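PDB 3LK5: geranylgeranyl pyrophosphate synthase from Corynebacterium glutamicum, which probably joins isopentenyl diphosphate to allylic diphosphates in a magnesium-dependent prenyl transfer, lengthening isoprenoid chains. Local coordinates for residues L91-S96 against S166-E171; A95-I100 against A222-L227. All coordinates share one frame; numbering follows the deposited sequence.

Interaction 1: L91-S96 against S166-E171; sequences LDAAAS and SGLSAE
Ala93 and Leu168 make the apolar half of this contact. The CB of Ala93 meets CD1 of Leu168 at 3.9 Å. Leu168 sits in the loop before helix 170-199, and one methyl branch of its side chain does the touching. Its CG lies opposite the carbonyl carbon (chi1 -74°), which carries CD1 across to the helix that holds Ala93. Beside this pair the methylenes of Asp92 and Ser166 face each other, CB to CB, at 4.0 Å. Both CB atoms point at the opposite segment, and the backbones come close here, with the CA atoms of Asp92 and Ser166 5.7 Å apart.

No direct hydrogen bond crosses between the segments. One water does the polar bridging. It donates to OD2 of Asp92 at 2.9 Å and to the backbone O of Ser166 at 2.8 Å. The other carboxylate oxygen, OD1, is in a salt bridge with Arg28 of helix 21-43. The carboxylate therefore links that helix and the water at once.

The fold is the all-helical one of the polyprenyl synthases. Here helix 87-111 packs beside the short link between helices 144-164 and 170-199. Within helix 87-111, OG of Ser96 turns back to the O of Ala93 at 2.7 Å. The link contains an ST turn: OG of Ser166 accepts from N of Leu168 at 3.2 Å, nearly straight at 168°. With chi1 at 58°, OG lies between its own N and carbonyl carbon, where it also bonds to the O of Leu163. Gly167 follows with a positive phi. Ser169 then N-caps helix 170-199 through the N of Ala172.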
ATOM      1  N   LEU A  91     -18.329 -12.352  -3.839  1.00 22.24           N
ATOM      2  CA  LEU A  91     -18.719 -10.947  -3.732  1.00 22.67           C
ATOM      3  C   LEU A  91     -17.682 -10.139  -2.932  1.00 23.09           C
ATOM      4  O   LEU A  91     -17.432  -8.968  -3.238  1.00 23.21           O
ATOM      5  CB  LEU A  91     -20.101 -10.812  -3.033  1.00 23.68           C
ATOM      6  CG  LEU A  91     -21.257 -11.403  -3.873  1.00 28.78           C
ATOM      7  CD1 LEU A  91     -22.580 -11.395  -3.034  1.00 25.52           C
ATOM      8  CD2 LEU A  91     -21.445 -10.616  -5.149  1.00 25.18           C
ATOM      9  N   ASP A  92     -17.092 -10.760  -1.922  1.00 22.86           N
ATOM     10  CA  ASP A  92     -16.043 -10.066  -1.155  1.00 23.68           C
ATOM     11  C   ASP A  92     -14.795  -9.851  -1.981  1.00 23.40           C
ATOM     12  O   ASP A  92     -14.167  -8.768  -1.895  1.00 22.45           O
ATOM     13  CB  ASP A  92     -15.688 -10.867   0.089  1.00 24.83           C
ATOM     14  CG  ASP A  92     -16.689 -10.643   1.224  1.00 35.25           C
ATOM     15  OD1 ASP A  92     -17.483  -9.692   1.219  1.00 26.64           O
ATOM     16  OD2 ASP A  92     -16.702 -11.455   2.130  1.00 29.70           O
ATOM     17  N   ALA A  93     -14.441 -10.870  -2.790  1.00 22.57           N
ATOM     18  CA  ALA A  93     -13.310 -10.680  -3.740  1.00 22.63           C
ATOM     19  C   ALA A  93     -13.562  -9.531  -4.684  1.00 23.33           C
ATOM     20  O   ALA A  93     -12.675  -8.689  -4.888  1.00 22.57           O
ATOM     21  CB  ALA A  93     -13.003 -11.986  -4.531  1.00 22.56           C
ATOM     22  N   ALA A  94     -14.771  -9.484  -5.285  1.00 21.87           N
ATOM     23  CA  ALA A  94     -15.115  -8.355  -6.127  1.00 22.06           C
ATOM     24  C   ALA A  94     -15.057  -7.009  -5.421  1.00 22.01           C
ATOM     25  O   ALA A  94     -14.500  -6.031  -5.952  1.00 22.00           O
ATOM     26  CB  ALA A  94     -16.547  -8.592  -6.798  1.00 21.80           C
ATOM     27  N   ALA A  95     -15.608  -6.970  -4.211  1.00 22.51           N
ATOM     28  CA  ALA A  95     -15.714  -5.730  -3.451  1.00 23.37           C
ATOM     29  C   ALA A  95     -14.361  -5.217  -2.977  1.00 22.72           C
ATOM     30  O   ALA A  95     -14.190  -4.000  -2.796  1.00 23.06           O
ATOM     31  CB  ALA A  95     -16.659  -5.938  -2.220  1.00 22.56           C
ATOM     32  N   SER A  96     -13.403  -6.129  -2.790  1.00 23.25           N
ATOM     33  CA  SER A  96     -12.062  -5.731  -2.287  1.00 23.36           C
ATOM     34  C   SER A  96     -11.418  -4.689  -3.228  1.00 23.32           C
ATOM     35  O   SER A  96     -10.587  -3.878  -2.807  1.00 22.95           O
ATOM     36  CB  SER A  96     -11.133  -6.951  -2.141  1.00 23.61           C
ATOM     37  OG  SER A  96     -10.735  -7.399  -3.437  1.00 22.69           O
ATOM     38  N   SER A 166     -11.536 -13.793   2.269  1.00 22.74           N
ATOM     39  CA  SER A 166     -12.879 -13.823   1.667  1.00 24.31           C
ATOM     40  C   SER A 166     -13.580 -15.156   1.901  1.00 26.19           C
ATOM     41  O   SER A 166     -14.817 -15.218   1.858  1.00 28.05           O
ATOM     42  CB  SER A 166     -12.777 -13.597   0.156  1.00 22.52           C
ATOM     43  OG  SER A 166     -11.936 -14.583  -0.439  1.00 23.43           O
ATOM     44  N   GLY A 167     -12.790 -16.213   2.095  1.00 25.45           N
ATOM     45  CA  GLY A 167     -13.334 -17.569   2.169  1.00 25.58           C
ATOM     46  C   GLY A 167     -13.306 -18.275   0.824  1.00 25.29           C
ATOM     47  O   GLY A 167     -13.789 -19.395   0.734  1.00 25.44           O
ATOM     48  N   LEU A 168     -12.759 -17.636  -0.232  1.00 23.48           N
ATOM     49  CA  LEU A 168     -12.420 -18.372  -1.476  1.00 24.01           C
ATOM     50  C   LEU A 168     -11.527 -19.563  -1.109  1.00 25.45           C
ATOM     51  O   LEU A 168     -10.674 -19.449  -0.212  1.00 25.63           O
ATOM     52  CB  LEU A 168     -11.661 -17.468  -2.468  1.00 23.35           C
ATOM     53  CG  LEU A 168     -12.507 -16.393  -3.189  1.00 25.21           C
ATOM     54  CD1 LEU A 168     -11.622 -15.578  -4.128  1.00 23.40           C
ATOM     55  CD2 LEU A 168     -13.650 -17.063  -3.985  1.00 23.08           C
ATOM     56  N   SER A 169     -11.728 -20.679  -1.792  1.00 24.62           N
ATOM     57  CA  SER A 169     -10.913 -21.875  -1.619  1.00 26.61           C
ATOM     58  C   SER A 169      -9.449 -21.574  -1.966  1.00 27.05           C
ATOM     59  O   SER A 169      -9.158 -20.621  -2.705  1.00 25.59           O
ATOM     60  CB  SER A 169     -11.432 -22.993  -2.527  1.00 27.07           C
ATOM     61  OG  SER A 169     -11.199 -22.691  -3.904  1.00 25.63           O
ATOM     62  N   ALA A 170      -8.538 -22.392  -1.436  1.00 27.49           N
ATOM     63  CA  ALA A 170      -7.116 -22.305  -1.818  1.00 28.21           C
ATOM     64  C   ALA A 170      -6.942 -22.318  -3.321  1.00 27.68           C
ATOM     65  O   ALA A 170      -6.096 -21.601  -3.854  1.00 27.97           O
ATOM     66  CB  ALA A 170      -6.357 -23.457  -1.232  1.00 29.67           C
ATOM     67  N   GLU A 171      -7.695 -23.195  -4.015  1.00 26.35           N
ATOM     68  CA  GLU A 171      -7.573 -23.317  -5.468  1.00 26.97           C
ATOM     69  C   GLU A 171      -7.995 -22.021  -6.172  1.00 25.04           C
ATOM     70  O   GLU A 171      -7.298 -21.535  -7.091  1.00 24.38           O
ATOM     71  CB  GLU A 171      -8.411 -24.504  -5.978  1.00 29.23           C
ATOM     72  CG  GLU A 171      -7.911 -25.873  -5.477  1.00 41.38           C
ATOM     73  CD  GLU A 171      -8.194 -26.208  -3.970  1.00 33.70           C
ATOM     74  OE1 GLU A 171      -8.911 -25.488  -3.207  1.00 40.89           O
ATOM     75  OE2 GLU A 171      -7.676 -27.269  -3.543  1.00 42.59           O
TER
HETATM   76  O   HOH W   1     -17.257 -14.213   2.820  1.00 36.93           O

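Interaction 2: A95-I100 against A222-L227; sequences ASLEFI and ARPLHL
Leu97 sends its CG to the side opposite the carbonyl carbon (chi1 -61°), and Leu227 turns its CG opposite the backbone N (chi1 174°). These two settings bring the leucines tip to tip, with CD2 of Leu97 4.1 Å from CD2 of Leu227. The other branch of Leu97 goes to the proline. Its CD1 lies 4.0 Å from CB of Pro224 and 4.1 Å from CG of the same ring, and the two side chains cross obliquely. Leu97 is thus forked over Pro224 and Leu227, which sit three residues apart on helix 205-231.

The pyrrolidine has no N-H to give, and the helix is kinked at Pro224. Helix 87-111 is kinked too: the N of Glu98 and of Phe99 bond three residues back, to the O of Ala95 and of Ser96. Met183 of helix 170-199 also packs on Leu97, while Tyr69 of helix 65-78 packs on Pro224. This is the interior of the helical bundle.

No hydrogen bond joins 95-100 to 222-227, and the atoms that meet are all carbons. The contact rests on dispersion and the burial of methyl and ring carbons, with no directional bond to fix how the two segments are set against each other.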
ATOM      1  N   ALA A  95     -15.608  -6.970  -4.211  1.00 22.51           N
ATOM      2  CA  ALA A  95     -15.714  -5.730  -3.451  1.00 23.37           C
ATOM      3  C   ALA A  95     -14.361  -5.217  -2.977  1.00 22.72           C
ATOM      4  O   ALA A  95     -14.190  -4.000  -2.796  1.00 23.06           O
ATOM      5  CB  ALA A  95     -16.659  -5.938  -2.220  1.00 22.56           C
ATOM      6  N   SER A  96     -13.403  -6.129  -2.790  1.00 23.25           N
ATOM      7  CA  SER A  96     -12.062  -5.731  -2.287  1.00 23.36           C
ATOM      8  C   SER A  96     -11.418  -4.689  -3.228  1.00 23.32           C
ATOM      9  O   SER A  96     -10.587  -3.878  -2.807  1.00 22.95           O
ATOM     10  CB  SER A  96     -11.133  -6.951  -2.141  1.00 23.61           C
ATOM     11  OG  SER A  96     -10.735  -7.399  -3.437  1.00 22.69           O
ATOM     12  N   LEU A  97     -11.780  -4.729  -4.513  1.00 19.95           N
ATOM     13  CA  LEU A  97     -11.300  -3.727  -5.465  1.00 21.79           C
ATOM     14  C   LEU A  97     -11.600  -2.289  -5.073  1.00 22.96           C
ATOM     15  O   LEU A  97     -10.844  -1.384  -5.433  1.00 22.17           O
ATOM     16  CB  LEU A  97     -11.884  -3.980  -6.866  1.00 22.15           C
ATOM     17  CG  LEU A  97     -11.491  -5.346  -7.438  1.00 22.61           C
ATOM     18  CD1 LEU A  97     -12.129  -5.513  -8.810  1.00 22.83           C
ATOM     19  CD2 LEU A  97      -9.961  -5.474  -7.584  1.00 23.78           C
ATOM     20  N   GLU A  98     -12.693  -2.063  -4.333  1.00 23.19           N
ATOM     21  CA  GLU A  98     -12.979  -0.707  -3.843  1.00 23.66           C
ATOM     22  C   GLU A  98     -11.906  -0.178  -2.886  1.00 23.98           C
ATOM     23  O   GLU A  98     -11.683   1.038  -2.807  1.00 23.15           O
ATOM     24  CB  GLU A  98     -14.327  -0.665  -3.123  1.00 24.25           C
ATOM     25  CG  GLU A  98     -15.480  -0.850  -4.101  1.00 25.09           C
ATOM     26  CD  GLU A  98     -15.434   0.236  -5.222  1.00 25.41           C
ATOM     27  OE1 GLU A  98     -15.468   1.456  -4.922  1.00 27.80           O
ATOM     28  OE2 GLU A  98     -15.281  -0.120  -6.386  1.00 26.88           O
ATOM     29  N   PHE A  99     -11.270  -1.074  -2.135  1.00 22.92           N
ATOM     30  CA  PHE A  99     -10.168  -0.598  -1.270  1.00 23.22           C
ATOM     31  C   PHE A  99      -8.926  -0.195  -2.059  1.00 23.01           C
ATOM     32  O   PHE A  99      -8.222   0.749  -1.684  1.00 24.08           O
ATOM     33  CB  PHE A  99      -9.840  -1.636  -0.201  1.00 22.71           C
ATOM     34  CG  PHE A  99     -10.753  -1.604   0.970  1.00 25.19           C
ATOM     35  CD1 PHE A  99     -10.832  -0.471   1.778  1.00 24.03           C
ATOM     36  CD2 PHE A  99     -11.490  -2.726   1.308  1.00 23.60           C
ATOM     37  CE1 PHE A  99     -11.646  -0.450   2.910  1.00 26.17           C
ATOM     38  CE2 PHE A  99     -12.309  -2.718   2.433  1.00 24.55           C
ATOM     39  CZ  PHE A  99     -12.383  -1.555   3.230  1.00 24.43           C
ATOM     40  N   ILE A 100      -8.644  -0.908  -3.145  1.00 22.62           N
ATOM     41  CA  ILE A 100      -7.550  -0.501  -4.030  1.00 22.88           C
ATOM     42  C   ILE A 100      -7.889   0.874  -4.557  1.00 23.62           C
ATOM     43  O   ILE A 100      -7.043   1.777  -4.545  1.00 23.80           O
ATOM     44  CB  ILE A 100      -7.347  -1.467  -5.199  1.00 24.35           C
ATOM     45  CG1 ILE A 100      -7.020  -2.855  -4.640  1.00 24.23           C
ATOM     46  CG2 ILE A 100      -6.157  -0.970  -6.105  1.00 24.38           C
ATOM     47  CD1 ILE A 100      -6.713  -3.887  -5.733  1.00 28.61           C
ATOM     48  N   ALA A 222     -10.145  -4.585 -17.706  1.00 22.16           N
ATOM     49  CA  ALA A 222      -9.590  -5.873 -18.137  1.00 21.92           C
ATOM     50  C   ALA A 222      -9.194  -6.782 -16.980  1.00 21.21           C
ATOM     51  O   ALA A 222      -9.571  -7.958 -16.954  1.00 20.44           O
ATOM     52  CB  ALA A 222      -8.382  -5.692 -19.098  1.00 22.38           C
ATOM     53  N   ARG A 223      -8.427  -6.262 -16.036  1.00 22.14           N
ATOM     54  CA  ARG A 223      -8.047  -7.128 -14.929  1.00 21.93           C
ATOM     55  C   ARG A 223      -9.215  -7.492 -13.976  1.00 22.25           C
ATOM     56  O   ARG A 223      -9.236  -8.618 -13.501  1.00 23.52           O
ATOM     57  CB  ARG A 223      -6.826  -6.614 -14.131  1.00 22.39           C
ATOM     58  CG  ARG A 223      -5.501  -6.531 -14.929  1.00 23.21           C
ATOM     59  CD  ARG A 223      -5.056  -7.889 -15.429  1.00 23.62           C
ATOM     60  NE  ARG A 223      -3.693  -7.797 -16.003  1.00 24.92           N
ATOM     61  CZ  ARG A 223      -3.117  -8.775 -16.698  1.00 27.25           C
ATOM     62  NH1 ARG A 223      -3.738  -9.948 -16.886  1.00 26.16           N
ATOM     63  NH2 ARG A 223      -1.879  -8.615 -17.177  1.00 27.31           N
ATOM     64  N   PRO A 224     -10.155  -6.560 -13.675  1.00 22.01           N
ATOM     65  CA  PRO A 224     -11.317  -7.035 -12.888  1.00 21.39           C
ATOM     66  C   PRO A 224     -12.029  -8.192 -13.613  1.00 21.21           C
ATOM     67  O   PRO A 224     -12.381  -9.158 -12.980  1.00 20.47           O
ATOM     68  CB  PRO A 224     -12.204  -5.769 -12.789  1.00 20.62           C
ATOM     69  CG  PRO A 224     -11.127  -4.653 -12.642  1.00 22.82           C
ATOM     70  CD  PRO A 224     -10.125  -5.080 -13.755  1.00 21.81           C
ATOM     71  N   LEU A 225     -12.244  -8.092 -14.932  1.00 20.34           N
ATOM     72  CA  LEU A 225     -12.889  -9.213 -15.670  1.00 21.21           C
ATOM     73  C   LEU A 225     -12.075 -10.484 -15.522  1.00 22.22           C
ATOM     74  O   LEU A 225     -12.617 -11.560 -15.277  1.00 22.12           O
ATOM     75  CB  LEU A 225     -12.983  -8.926 -17.192  1.00 21.07           C
ATOM     76  CG  LEU A 225     -14.154  -7.953 -17.492  1.00 22.88           C
ATOM     77  CD1 LEU A 225     -13.983  -7.311 -18.904  1.00 22.46           C
ATOM     78  CD2 LEU A 225     -15.538  -8.600 -17.335  1.00 22.47           C
ATOM     79  N   HIS A 226     -10.765 -10.337 -15.726  1.00 22.50           N
ATOM     80  CA  HIS A 226      -9.829 -11.451 -15.586  1.00 22.36           C
ATOM     81  C   HIS A 226      -9.942 -12.077 -14.191  1.00 22.23           C
ATOM     82  O   HIS A 226     -10.047 -13.297 -14.052  1.00 20.80           O
ATOM     83  CB  HIS A 226      -8.388 -10.947 -15.881  1.00 21.31           C
ATOM     84  CG  HIS A 226      -7.365 -12.037 -15.960  1.00 21.59           C
ATOM     85  ND1 HIS A 226      -6.018 -11.783 -16.150  1.00 22.15           N
ATOM     86  CD2 HIS A 226      -7.483 -13.379 -15.817  1.00 21.19           C
ATOM     87  CE1 HIS A 226      -5.354 -12.932 -16.122  1.00 21.23           C
ATOM     88  NE2 HIS A 226      -6.221 -13.911 -15.931  1.00 22.65           N
ATOM     89  N   LEU A 227      -9.947 -11.230 -13.159  1.00 22.24           N
ATOM     90  CA  LEU A 227     -10.044 -11.734 -11.781  1.00 21.81           C
ATOM     91  C   LEU A 227     -11.324 -12.575 -11.562  1.00 22.41           C
ATOM     92  O   LEU A 227     -11.273 -13.711 -11.041  1.00 22.13           O
ATOM     93  CB  LEU A 227      -9.994 -10.525 -10.822  1.00 20.92           C
ATOM     94  CG  LEU A 227     -10.216 -10.823  -9.339  1.00 22.72           C
ATOM     95  CD1 LEU A 227      -9.041 -11.764  -8.885  1.00 23.37           C
ATOM     96  CD2 LEU A 227     -10.289  -9.509  -8.496  1.00 22.06           C
TER

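How the interactions relate
From the N terminus, both contacts start on helix 87-111, where their segments share Ala95 and Ser96. Interaction 1 closes the shorter loop. It leaves at 91-96 and returns at 166-171, after helix 144-164 and just as helix 170-199 begins. Interaction 2 leaves slightly later, at 95-100, and closes a longer loop at 222-227 on helix 205-231. The two loops are staggered, so they cross and do not nest. The loop of interaction 2 runs on through helix 170-199. Together they tie one helix to a turn farther from the centre of the chain (about 20 Å, centre to centre) and to a later helix closer to it (about 9 Å).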